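Local coordinates for oxidoreductase, short chain dehydrogenase/reductase family protein (Bifidobacterium adolescentis L2-32, PDB 6OW4) that probably reduces the C20 ketone of steroids to the 20beta-hydroxyl with NADH, as a tetrameric short-chain dehydrogenase/reductase, at residues P22-K25 / W26-S29. Residues are numbered along the deposited sequence; the frame is centred on the assembly and turned at random.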
ATOM      1  N   PRO F  22      31.652   2.315   4.231  1.00 28.57           N
ATOM      2  CA  PRO F  22      32.170   3.169   5.302  1.00 28.59           C
ATOM      3  C   PRO F  22      31.045   3.654   6.232  1.00 28.19           C
ATOM      4  O   PRO F  22      30.007   4.059   5.735  1.00 28.79           O
ATOM      5  CB  PRO F  22      32.844   4.330   4.556  1.00 28.83           C
ATOM      6  CG  PRO F  22      32.122   4.387   3.227  1.00 29.08           C
ATOM      7  CD  PRO F  22      31.756   2.951   2.909  1.00 29.02           C
ATOM      8  N   LEU F  23      31.291   3.605   7.547  1.00 27.53           N
ATOM      9  CA  LEU F  23      30.277   3.797   8.621  1.00 27.07           C
ATOM     10  C   LEU F  23      30.114   5.283   8.965  1.00 26.78           C
ATOM     11  O   LEU F  23      28.993   5.664   9.357  1.00 26.18           O
ATOM     12  CB  LEU F  23      30.705   3.004   9.863  1.00 26.97           C
ATOM     13  CG  LEU F  23      30.099   1.609  10.013  1.00 26.99           C
ATOM     14  CD1 LEU F  23      30.119   0.840   8.701  1.00 27.08           C
ATOM     15  CD2 LEU F  23      30.826   0.827  11.097  1.00 27.21           C
ATOM     16  N   ASP F  24      31.182   6.081   8.853  1.00 26.71           N
ATOM     17  CA  ASP F  24      31.237   7.463   9.402  1.00 26.72           C
ATOM     18  C   ASP F  24      32.067   8.366   8.482  1.00 27.74           C
ATOM     19  O   ASP F  24      33.246   8.617   8.794  1.00 27.87           O
ATOM     20  CB  ASP F  24      31.780   7.438  10.833  1.00 27.04           C
ATOM     21  CG  ASP F  24      31.017   6.498  11.752  1.00 26.53           C
ATOM     22  OD1 ASP F  24      29.890   6.849  12.153  1.00 25.02           O
ATOM     23  OD2 ASP F  24      31.549   5.411  12.045  1.00 27.59           O
ATOM     24  N   LYS F  25      31.449   8.855   7.403  1.00 28.12           N
ATOM     25  CA  LYS F  25      32.054   9.826   6.450  1.00 29.27           C
ATOM     26  C   LYS F  25      32.141  11.211   7.105  1.00 30.36           C
ATOM     27  O   LYS F  25      32.992  12.009   6.669  1.00 32.23           O
ATOM     28  CB  LYS F  25      31.236   9.895   5.156  1.00 28.86           C
ATOM     29  CG  LYS F  25      31.153   8.594   4.369  1.00 28.60           C
ATOM     30  CD  LYS F  25      30.447   8.734   3.037  1.00 28.23           C
ATOM     31  CE  LYS F  25      30.179   7.402   2.370  1.00 27.82           C
ATOM     32  NZ  LYS F  25      29.443   7.564   1.096  1.00 27.48           N
ATOM     33  N   TRP F  26      31.293  11.480   8.106  1.00 30.71           N
ATOM     34  CA  TRP F  26      31.228  12.772   8.845  1.00 31.11           C
ATOM     35  C   TRP F  26      32.549  13.043   9.573  1.00 32.79           C
ATOM     36  O   TRP F  26      32.793  14.217   9.920  1.00 33.02           O
ATOM     37  CB  TRP F  26      30.037  12.798   9.815  1.00 30.29           C
ATOM     38  CG  TRP F  26      30.103  11.790  10.922  1.00 30.01           C
ATOM     39  CD1 TRP F  26      29.600  10.522  10.903  1.00 29.47           C
ATOM     40  CD2 TRP F  26      30.685  11.968  12.226  1.00 30.26           C
ATOM     41  NE1 TRP F  26      29.837   9.896  12.096  1.00 29.68           N
ATOM     42  CE2 TRP F  26      30.500  10.758  12.928  1.00 30.18           C
ATOM     43  CE3 TRP F  26      31.343  13.024  12.867  1.00 31.05           C
ATOM     44  CZ2 TRP F  26      30.952  10.578  14.235  1.00 30.30           C
ATOM     45  CZ3 TRP F  26      31.790  12.845  14.158  1.00 31.32           C
ATOM     46  CH2 TRP F  26      31.595  11.638  14.831  1.00 31.07           C
ATOM     47  N   LYS F  27      33.363  12.004   9.795  1.00 34.28           N
ATOM     48  CA  LYS F  27      34.702  12.104  10.433  1.00 35.80           C
ATOM     49  C   LYS F  27      35.780  12.347   9.365  1.00 36.46           C
ATOM     50  O   LYS F  27      36.955  12.039   9.640  1.00 37.42           O
ATOM     51  CB  LYS F  27      34.976  10.852  11.274  1.00 36.31           C
ATOM     52  CG  LYS F  27      34.041  10.684  12.464  1.00 36.99           C
ATOM     53  CD  LYS F  27      34.544   9.732  13.529  1.00 38.01           C
ATOM     54  CE  LYS F  27      34.204   8.285  13.247  1.00 38.52           C
ATOM     55  NZ  LYS F  27      34.422   7.430  14.437  1.00 39.64           N
ATOM     56  N   ASP F  28      35.397  12.884   8.201  1.00 36.53           N
ATOM     57  CA  ASP F  28      36.322  13.460   7.190  1.00 37.69           C
ATOM     58  C   ASP F  28      36.033  14.960   7.072  1.00 37.77           C
ATOM     59  O   ASP F  28      34.880  15.317   6.762  1.00 35.98           O
ATOM     60  CB  ASP F  28      36.194  12.757   5.836  1.00 38.83           C
ATOM     61  CG  ASP F  28      37.271  13.148   4.837  1.00 40.76           C
ATOM     62  OD1 ASP F  28      37.732  14.308   4.884  1.00 41.88           O
ATOM     63  OD2 ASP F  28      37.646  12.286   4.017  1.00 41.89           O
ATOM     64  N   SER F  29      37.050  15.793   7.315  1.00 39.59           N
ATOM     65  CA  SER F  29      36.985  17.278   7.259  1.00 41.89           C
ATOM     66  C   SER F  29      36.499  17.732   5.878  1.00 42.26           C
ATOM     67  O   SER F  29      35.692  18.680   5.819  1.00 43.13           O
ATOM     68  CB  SER F  29      38.326  17.889   7.583  1.00 42.89           C
ATOM     69  OG  SER F  29      38.901  17.277   8.727  1.00 43.98           O
TER
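Lys-25 and Asp-28 close a tight turn of the backbone: Asp-28 N donates to Lys-25 O at 3.0 Å, with an N-H...O angle of 140°. The link from i to i+3, with Trp-26 and Lys-27 at the corners, is that of a beta-turn, and the backbone angles of the two corner residues fit type I.

The side chains of Asp-24 and Trp-26 lie side by side and point the same way. Trp-26 NE1 gives a hydrogen bond to Asp-24 OD1 at 3.0 Å. It meets the anti side of the carboxylate, somewhat out of its plane, and the carboxylate stands almost at right angles to the indole. Asp-24 CB also comes within 3.4 Å of Trp-26 NE1. The indole reaches back to Asp-24 because Trp-26 CG sits between its own backbone N and carbonyl carbon (chi1 64°).

Lys-27 also runs alongside Asp-24, in the same direction. Its CG rests over one face of the indole, toward the rim, and its CE touches Asp-24 CB at 3.5 Å. The bend at chi3 (-85°) helps to bring the amino end near the carboxylate. Lys-27 NZ stays 4.2 Å from Asp-24 OD2, so the opposite charges are near each other but not in contact.

Asp-24 OD1 is shared with a second subunit, where Arg-55 forms a salt bridge and Asn-56 a hydrogen bond. The extended Lys-25 chain carries NZ to a salt bridge with Asp-263 of that subunit. Trp-26 packs on Asn-56 of the same second subunit, so the turn probably helps to dock the N-terminal arm there. The centre of the contact is about 32 Å from the centre of its own chain, in the loop between helix 12-20 and strand 42-47, an inner strand of the parallel Rossmann sheet.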